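PDB 3QRE: enoyl-CoA hydratase, EchA12_1 from Mycobacterium marinum M, which probably hydrates the double bond of enoyl-CoA thioesters in fatty acid metabolism. Local coordinates for residues A[28-33]-A[55-60]. Numbering follows the deposited sequence.
Sequences QDAVLY and GPDLAA
A30 packs against the first turn of the helix that begins at P56, its CA lying 5.3 Å from that of L58, the closest pair of CA atoms between the two segments. Three methyls rest on backbone carbonyls. That of A30 points at the helix and sits on the D57 peptide, with CB 3.4 Å from D57 O, while D57 CB flanks it at 3.9 Å. The CD1 branch of L58 reaches back to the carbonyl of A30 (CD1 to O, 3.5 Å). In V31, chi1 of 176° sets CG1 anti to the backbone N and leaves CG2 anti to the carbonyl carbon; it is CG2 that meets L58 O, at 3.5 Å. Looser pairs of methyls join L58 CD1 to A30 CB (4.3 Å) and to V31 CG2 (4.3 Å). The segments together bury 169 Å², and since no polar bond links them, van der Waals contact is what joins them.

Polar interactions lie within the helix start or lead elsewhere. G55 occupies the N-cap position, and its carbonyl oxygen accepts a hydrogen bond from the backbone N-H of A59 (N to O, 2.8 Å). D57 holds its CG between backbone N and carbonyl carbon (chi1 57°), which folds the carboxylate back over the turn; OD2 takes a weak hydrogen bond from L58 N at an N-H...O angle of 130°. Salt bridges from OD2 to R50 and from OD1 to R47 tie the same carboxylate to the preceding loop, and R47 also touches A30.

This is structural packing of the loop before an outermost strand on a helix start. Strand 31-35, antiparallel strand 40-45 and helix 56-71 follow in beta-beta-alpha order, consistent with the crotonase-like fold. V31 reaches A65, and Y33 reaches A65, R68 and A69, farther along that helix; V31 also touches I43, and L58 leans on F45, both of strand 40-45.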
loop_
_atom_site.group_PDB
_atom_site.type_symbol
_atom_site.label_atom_id
_atom_site.label_comp_id
_atom_site.label_asym_id
_atom_site.label_seq_id
_atom_site.Cartn_x
_atom_site.Cartn_y
_atom_site.Cartn_z
ATOM N N GLN A 28 -8.080 40.046 5.391
ATOM C CA GLN A 28 -7.058 40.358 4.339
ATOM C C GLN A 28 -5.685 39.652 4.533
ATOM O O GLN A 28 -4.835 39.707 3.632
ATOM C CB GLN A 28 -6.888 41.888 4.173
ATOM N N ASP A 29 -5.467 39.009 5.693
ATOM C CA ASP A 29 -4.257 38.179 5.929
ATOM C C ASP A 29 -4.260 36.960 4.987
ATOM O O ASP A 29 -5.321 36.385 4.721
ATOM C CB ASP A 29 -4.171 37.681 7.378
ATOM C CG ASP A 29 -3.854 38.796 8.387
ATOM O OD1 ASP A 29 -2.796 39.458 8.248
ATOM O OD2 ASP A 29 -4.663 38.986 9.337
ATOM N N ALA A 30 -3.075 36.583 4.494
ATOM C CA ALA A 30 -2.935 35.454 3.568
ATOM C C ALA A 30 -3.446 34.145 4.184
ATOM O O ALA A 30 -4.073 33.341 3.498
ATOM C CB ALA A 30 -1.488 35.316 3.076
ATOM N N VAL A 31 -3.203 33.960 5.479
ATOM C CA VAL A 31 -3.642 32.768 6.200
ATOM C C VAL A 31 -4.383 33.180 7.479
ATOM O O VAL A 31 -3.844 33.926 8.295
ATOM C CB VAL A 31 -2.422 31.834 6.540
ATOM C CG1 VAL A 31 -2.852 30.638 7.363
ATOM C CG2 VAL A 31 -1.724 31.368 5.284
ATOM N N LEU A 32 -5.610 32.695 7.652
ATOM C CA LEU A 32 -6.374 32.956 8.873
ATOM C C LEU A 32 -6.128 31.899 9.943
ATOM O O LEU A 32 -5.909 30.710 9.641
ATOM C CB LEU A 32 -7.871 33.018 8.572
ATOM C CG LEU A 32 -8.296 33.946 7.436
ATOM C CD1 LEU A 32 -9.758 33.714 7.094
ATOM C CD2 LEU A 32 -8.021 35.422 7.808
ATOM N N TYR A 33 -6.190 32.341 11.199
ATOM C CA TYR A 33 -5.970 31.480 12.337
ATOM C C TYR A 33 -7.115 31.587 13.366
ATOM O O TYR A 33 -7.453 32.666 13.839
ATOM C CB TYR A 33 -4.636 31.842 12.976
ATOM C CG TYR A 33 -4.263 30.986 14.161
ATOM C CD1 TYR A 33 -3.339 29.957 14.017
ATOM C CD2 TYR A 33 -4.825 31.209 15.434
ATOM C CE1 TYR A 33 -2.967 29.155 15.095
ATOM C CE2 TYR A 33 -4.468 30.402 16.528
ATOM C CZ TYR A 33 -3.529 29.367 16.339
ATOM O OH TYR A 33 -3.123 28.553 17.372
ATOM N N GLY A 55 2.268 30.704 -2.755
ATOM C CA GLY A 55 3.025 31.931 -2.952
ATOM C C GLY A 55 3.616 32.356 -1.621
ATOM O O GLY A 55 3.208 31.840 -0.560
ATOM N N PRO A 56 4.579 33.298 -1.663
ATOM C CA PRO A 56 5.359 33.649 -0.483
ATOM C C PRO A 56 4.503 34.198 0.645
ATOM O O PRO A 56 4.813 33.950 1.809
ATOM C CB PRO A 56 6.342 34.707 -1.005
ATOM C CG PRO A 56 5.803 35.151 -2.299
ATOM C CD PRO A 56 5.062 34.001 -2.867
ATOM N N ASP A 57 3.439 34.921 0.303
ATOM C CA ASP A 57 2.472 35.390 1.308
ATOM C C ASP A 57 1.802 34.213 2.016
ATOM O O ASP A 57 1.674 34.199 3.242
ATOM C CB ASP A 57 1.412 36.354 0.715
ATOM C CG ASP A 57 0.622 35.740 -0.471
ATOM O OD1 ASP A 57 -0.479 36.238 -0.790
ATOM O OD2 ASP A 57 1.108 34.779 -1.107
ATOM N N LEU A 58 1.397 33.229 1.222
ATOM C CA LEU A 58 0.693 32.063 1.717
ATOM C C LEU A 58 1.625 31.189 2.547
ATOM O O LEU A 58 1.229 30.694 3.589
ATOM C CB LEU A 58 0.116 31.271 0.557
ATOM C CG LEU A 58 -1.181 30.577 0.957
ATOM C CD1 LEU A 58 -2.338 31.612 1.055
ATOM C CD2 LEU A 58 -1.499 29.483 -0.026
ATOM N N ALA A 59 2.865 31.045 2.085
ATOM C CA ALA A 59 3.882 30.309 2.797
ATOM C C ALA A 59 4.146 30.912 4.173
ATOM O O ALA A 59 4.006 30.206 5.197
ATOM C CB ALA A 59 5.186 30.208 1.972
ATOM N N ALA A 60 4.492 32.201 4.207
ATOM C CA ALA A 60 4.774 32.896 5.466
ATOM C C ALA A 60 3.600 32.856 6.456
ATOM O O ALA A 60 3.794 32.733 7.682
ATOM C CB ALA A 60 5.238 34.338 5.214
#